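Local coordinates for PILD processed protein (Shewanella oneidensis, PDB 4D40) that is a type IV pilin that probably assembles into surface pilus fibres involved in adhesion, at residues A[20-31]-A[46-57]. Numbering follows the deposited sequence.
Sequences LERHYSRNGLYP and YTPTADKFGFSL
Y30 N donates a nearly straight hydrogen bond to K52 O (2.8 Å, 173°). Y46 OH donates to a lone pair of P31 O at 2.7 Å, in the carbonyl plane. The first ties the chain leaving helix 2-27 to the 49-54 loop, the second ties it to strand 42-48. A water joins Y24 OH to F53 O. The edge of F55 meets one face of the Y30 ring, centroids 4.8 Å apart and planes at 84°; Y24 CD2 covers the opposite face. The Y30 hydroxyl also donates to E21 OE2, a very short bond that probably helps hold the ring's far end. With an alanine at Y30, the F55 edge would probably lose its aromatic face and E21 this donor. Two leucine methyls make CH-pi contacts. L20 CD1 sits over the F55 ring, 3.7 Å from its centroid. CG of F55 stands between N and C (chi1 70°), which sets the ring with a face under L20 CD1 and an edge against Y30. L29 CD2 lies over a face of F53, displaced toward its rim. L20 CD2 also packs on Y46 CE1 at 3.5 Å. The arrangement is characteristic of the type IV pilin fold, a long N-terminal helix packed on an antiparallel sheet; here the helix's C-terminal end meets the first hairpin.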
loop_
_atom_site.group_PDB
_atom_site.type_symbol
_atom_site.label_atom_id
_atom_site.label_comp_id
_atom_site.label_asym_id
_atom_site.label_seq_id
_atom_site.Cartn_x
_atom_site.Cartn_y
_atom_site.Cartn_z
ATOM N N LEU A 20 -8.076 2.751 -6.402
ATOM C CA LEU A 20 -9.139 2.072 -5.668
ATOM C C LEU A 20 -10.309 3.015 -5.396
ATOM O O LEU A 20 -11.458 2.587 -5.458
ATOM C CB LEU A 20 -8.602 1.491 -4.360
ATOM C CG LEU A 20 -7.659 0.293 -4.533
ATOM C CD1 LEU A 20 -6.907 0.023 -3.243
ATOM C CD2 LEU A 20 -8.427 -0.951 -4.978
ATOM N N GLU A 21 -10.028 4.289 -5.117
ATOM C CA GLU A 21 -11.102 5.258 -4.871
ATOM C C GLU A 21 -11.902 5.551 -6.140
ATOM O O GLU A 21 -13.087 5.861 -6.070
ATOM C CB GLU A 21 -10.556 6.578 -4.317
ATOM C CG GLU A 21 -10.322 6.680 -2.811
ATOM C CD GLU A 21 -11.309 5.903 -1.953
ATOM O OE1 GLU A 21 -12.522 6.206 -1.951
ATOM O OE2 GLU A 21 -10.852 4.993 -1.249
ATOM N N ARG A 22 -11.256 5.465 -7.301
ATOM C CA ARG A 22 -11.963 5.679 -8.556
ATOM C C ARG A 22 -12.933 4.529 -8.790
ATOM O O ARG A 22 -14.058 4.733 -9.247
ATOM C CB ARG A 22 -10.983 5.813 -9.724
ATOM C CG ARG A 22 -10.309 7.167 -9.793
ATOM C CD ARG A 22 -9.622 7.389 -11.135
ATOM N NE ARG A 22 -8.442 6.540 -11.278
ATOM C CZ ARG A 22 -7.248 6.820 -10.764
ATOM N NH1 ARG A 22 -7.057 7.928 -10.056
ATOM N NH2 ARG A 22 -6.239 5.981 -10.948
ATOM N N HIS A 23 -12.498 3.320 -8.452
ATOM C CA HIS A 23 -13.375 2.164 -8.547
ATOM C C HIS A 23 -14.532 2.307 -7.567
ATOM O O HIS A 23 -15.686 2.074 -7.919
ATOM C CB HIS A 23 -12.609 0.874 -8.266
ATOM C CG HIS A 23 -13.415 -0.361 -8.520
ATOM N ND1 HIS A 23 -14.293 -0.880 -7.594
ATOM C CD2 HIS A 23 -13.484 -1.174 -9.601
ATOM C CE1 HIS A 23 -14.862 -1.965 -8.088
ATOM N NE2 HIS A 23 -14.392 -2.162 -9.306
ATOM N N TYR A 24 -14.204 2.708 -6.340
ATOM C CA TYR A 24 -15.201 2.894 -5.292
ATOM C C TYR A 24 -16.238 3.931 -5.710
ATOM O O TYR A 24 -17.437 3.768 -5.454
ATOM C CB TYR A 24 -14.526 3.314 -3.979
ATOM C CG TYR A 24 -15.445 3.303 -2.774
ATOM C CD1 TYR A 24 -16.260 4.390 -2.480
ATOM C CD2 TYR A 24 -15.491 2.207 -1.930
ATOM C CE1 TYR A 24 -17.101 4.376 -1.375
ATOM C CE2 TYR A 24 -16.326 2.185 -0.828
ATOM C CZ TYR A 24 -17.121 3.267 -0.553
ATOM O OH TYR A 24 -17.951 3.239 0.551
ATOM N N SER A 25 -15.787 4.993 -6.369
ATOM C CA SER A 25 -16.682 6.081 -6.744
ATOM C C SER A 25 -17.701 5.650 -7.799
ATOM O O SER A 25 -18.831 6.136 -7.806
ATOM C CB SER A 25 -15.881 7.284 -7.254
ATOM O OG SER A 25 -15.022 7.794 -6.246
ATOM N N ARG A 26 -17.304 4.743 -8.687
ATOM C CA ARG A 26 -18.206 4.251 -9.728
ATOM C C ARG A 26 -19.156 3.175 -9.204
ATOM O O ARG A 26 -20.311 3.098 -9.627
ATOM C CB ARG A 26 -17.416 3.683 -10.911
ATOM C CG ARG A 26 -16.557 4.692 -11.657
ATOM C CD ARG A 26 -15.937 4.070 -12.907
ATOM N NE ARG A 26 -15.037 2.958 -12.594
ATOM C CZ ARG A 26 -13.710 3.044 -12.529
ATOM N NH1 ARG A 26 -13.088 4.195 -12.756
ATOM N NH2 ARG A 26 -12.994 1.966 -12.238
ATOM N N ASN A 27 -18.668 2.354 -8.279
ATOM C CA ASN A 27 -19.357 1.117 -7.909
ATOM C C ASN A 27 -19.948 1.104 -6.504
ATOM O O ASN A 27 -20.852 0.318 -6.220
ATOM C CB ASN A 27 -18.391 -0.058 -8.050
ATOM C CG ASN A 27 -17.917 -0.253 -9.474
ATOM O OD1 ASN A 27 -16.749 -0.007 -9.795
ATOM N ND2 ASN A 27 -18.814 -0.702 -10.335
ATOM N N GLY A 28 -19.435 1.960 -5.627
ATOM C CA GLY A 28 -19.919 2.030 -4.258
ATOM C C GLY A 28 -19.257 1.030 -3.335
ATOM O O GLY A 28 -19.604 0.952 -2.156
ATOM N N LEU A 29 -18.301 0.284 -3.887
ATOM C CA LEU A 29 -17.580 -0.771 -3.179
ATOM C C LEU A 29 -16.155 -0.851 -3.708
ATOM O O LEU A 29 -15.886 -0.431 -4.828
ATOM C CB LEU A 29 -18.263 -2.125 -3.366
ATOM C CG LEU A 29 -19.608 -2.375 -2.690
ATOM C CD1 LEU A 29 -20.158 -3.711 -3.150
ATOM C CD2 LEU A 29 -19.475 -2.335 -1.173
ATOM N N TYR A 30 -15.242 -1.398 -2.915
ATOM C CA TYR A 30 -13.896 -1.671 -3.415
ATOM C C TYR A 30 -13.904 -2.979 -4.196
ATOM O O TYR A 30 -14.779 -3.817 -3.990
ATOM C CB TYR A 30 -12.888 -1.716 -2.265
ATOM C CG TYR A 30 -12.683 -0.369 -1.625
ATOM C CD1 TYR A 30 -12.061 0.663 -2.323
ATOM C CD2 TYR A 30 -13.118 -0.119 -0.330
ATOM C CE1 TYR A 30 -11.873 1.905 -1.743
ATOM C CE2 TYR A 30 -12.934 1.121 0.255
ATOM C CZ TYR A 30 -12.318 2.129 -0.457
ATOM O OH TYR A 30 -12.137 3.361 0.130
ATOM N N PRO A 31 -12.933 -3.156 -5.110
ATOM C CA PRO A 31 -12.892 -4.353 -5.959
ATOM C C PRO A 31 -12.402 -5.604 -5.245
ATOM O O PRO A 31 -11.734 -5.512 -4.218
ATOM C CB PRO A 31 -11.909 -3.962 -7.063
ATOM C CG PRO A 31 -11.021 -2.954 -6.425
ATOM C CD PRO A 31 -11.910 -2.173 -5.504
ATOM N N TYR A 46 -2.986 -6.337 -1.916
ATOM C CA TYR A 46 -4.262 -5.665 -1.708
ATOM C C TYR A 46 -5.223 -6.645 -1.059
ATOM O O TYR A 46 -5.457 -7.732 -1.599
ATOM C CB TYR A 46 -4.828 -5.169 -3.035
ATOM C CG TYR A 46 -6.292 -4.793 -2.999
ATOM C CD1 TYR A 46 -6.700 -3.632 -2.378
ATOM C CD2 TYR A 46 -7.259 -5.584 -3.617
ATOM C CE1 TYR A 46 -8.040 -3.263 -2.352
ATOM C CE2 TYR A 46 -8.608 -5.216 -3.605
ATOM C CZ TYR A 46 -8.980 -4.050 -2.963
ATOM O OH TYR A 46 -10.305 -3.661 -2.930
ATOM N N THR A 47 -5.763 -6.264 0.097
ATOM C CA THR A 47 -6.711 -7.094 0.841
ATOM C C THR A 47 -7.979 -6.307 1.137
ATOM O O THR A 47 -7.997 -5.482 2.053
ATOM C CB THR A 47 -6.109 -7.591 2.171
ATOM O OG1 THR A 47 -4.868 -8.256 1.911
ATOM C CG2 THR A 47 -7.043 -8.563 2.866
ATOM N N PRO A 48 -9.043 -6.553 0.359
ATOM C CA PRO A 48 -10.316 -5.915 0.693
ATOM C C PRO A 48 -10.944 -6.553 1.915
ATOM O O PRO A 48 -10.638 -7.698 2.251
ATOM C CB PRO A 48 -11.169 -6.163 -0.550
ATOM C CG PRO A 48 -10.650 -7.443 -1.099
ATOM C CD PRO A 48 -9.172 -7.461 -0.798
ATOM N N THR A 49 -11.814 -5.816 2.586
ATOM C CA THR A 49 -12.605 -6.403 3.643
ATOM C C THR A 49 -13.669 -7.291 3.019
ATOM O O THR A 49 -13.976 -7.167 1.835
ATOM C CB THR A 49 -13.258 -5.339 4.520
ATOM O OG1 THR A 49 -14.102 -4.511 3.710
ATOM C CG2 THR A 49 -12.197 -4.489 5.176
ATOM N N ALA A 50 -14.223 -8.193 3.820
ATOM C CA ALA A 50 -15.248 -9.099 3.338
ATOM C C ALA A 50 -16.448 -8.343 2.758
ATOM O O ALA A 50 -17.025 -8.776 1.756
ATOM C CB ALA A 50 -15.691 -10.029 4.460
ATOM N N ASP A 51 -16.814 -7.212 3.360
ATOM C CA ASP A 51 -17.966 -6.454 2.873
ATOM C C ASP A 51 -17.580 -5.412 1.816
ATOM O O ASP A 51 -18.448 -4.687 1.313
ATOM C CB ASP A 51 -18.727 -5.790 4.040
ATOM C CG ASP A 51 -17.947 -4.664 4.735
ATOM O OD1 ASP A 51 -16.844 -4.281 4.299
ATOM O OD2 ASP A 51 -18.486 -4.136 5.737
ATOM N N LYS A 52 -16.289 -5.356 1.485
ATOM C CA LYS A 52 -15.771 -4.529 0.394
ATOM C C LYS A 52 -15.917 -3.023 0.651
ATOM O O LYS A 52 -15.782 -2.223 -0.275
ATOM C CB LYS A 52 -16.461 -4.891 -0.930
ATOM C CG LYS A 52 -16.387 -6.374 -1.316
ATOM C CD LYS A 52 -15.008 -6.772 -1.809
ATOM C CE LYS A 52 -14.870 -8.289 -1.930
ATOM N NZ LYS A 52 -14.685 -8.948 -0.606
ATOM N N PHE A 53 -16.175 -2.637 1.900
ATOM C CA PHE A 53 -16.213 -1.218 2.263
ATOM C C PHE A 53 -14.874 -0.702 2.798
ATOM O O PHE A 53 -14.723 0.504 3.038
ATOM C CB PHE A 53 -17.314 -0.963 3.295
ATOM C CG PHE A 53 -18.695 -0.923 2.706
ATOM C CD1 PHE A 53 -19.056 0.082 1.825
ATOM C CD2 PHE A 53 -19.638 -1.883 3.043
ATOM C CE1 PHE A 53 -20.335 0.124 1.283
ATOM C CE2 PHE A 53 -20.915 -1.846 2.503
ATOM C CZ PHE A 53 -21.265 -0.837 1.629
ATOM N N GLY A 54 -13.912 -1.604 2.976
ATOM C CA GLY A 54 -12.571 -1.238 3.400
ATOM C C GLY A 54 -11.504 -2.013 2.650
ATOM O O GLY A 54 -11.820 -2.924 1.886
ATOM N N PHE A 55 -10.242 -1.648 2.862
ATOM C CA PHE A 55 -9.121 -2.422 2.333
ATOM C C PHE A 55 -7.832 -2.131 3.081
ATOM O O PHE A 55 -7.726 -1.151 3.816
ATOM C CB PHE A 55 -8.903 -2.135 0.838
ATOM C CG PHE A 55 -8.370 -0.753 0.548
ATOM C CD1 PHE A 55 -7.026 -0.458 0.698
ATOM C CD2 PHE A 55 -9.222 0.254 0.111
ATOM C CE1 PHE A 55 -6.539 0.802 0.429
ATOM C CE2 PHE A 55 -8.741 1.509 -0.161
ATOM C CZ PHE A 55 -7.390 1.786 -0.001
ATOM N N SER A 56 -6.845 -2.989 2.852
ATOM C CA SER A 56 -5.484 -2.748 3.298
ATOM C C SER A 56 -4.529 -2.998 2.145
ATOM O O SER A 56 -4.534 -4.081 1.553
ATOM C CB SER A 56 -5.120 -3.651 4.471
ATOM O OG SER A 56 -3.738 -3.530 4.773
ATOM N N LEU A 57 -3.725 -1.987 1.835
ATOM C CA LEU A 57 -2.613 -2.126 0.898
ATOM C C LEU A 57 -1.344 -2.281 1.711
ATOM O O LEU A 57 -1.129 -1.520 2.659
ATOM C CB LEU A 57 -2.503 -0.906 -0.021
ATOM C CG LEU A 57 -3.498 -0.807 -1.171
ATOM C CD1 LEU A 57 -3.512 0.614 -1.741
ATOM C CD2 LEU A 57 -3.146 -1.817 -2.252
HETATM O O HOH W 1 -15.996 2.879 2.670
#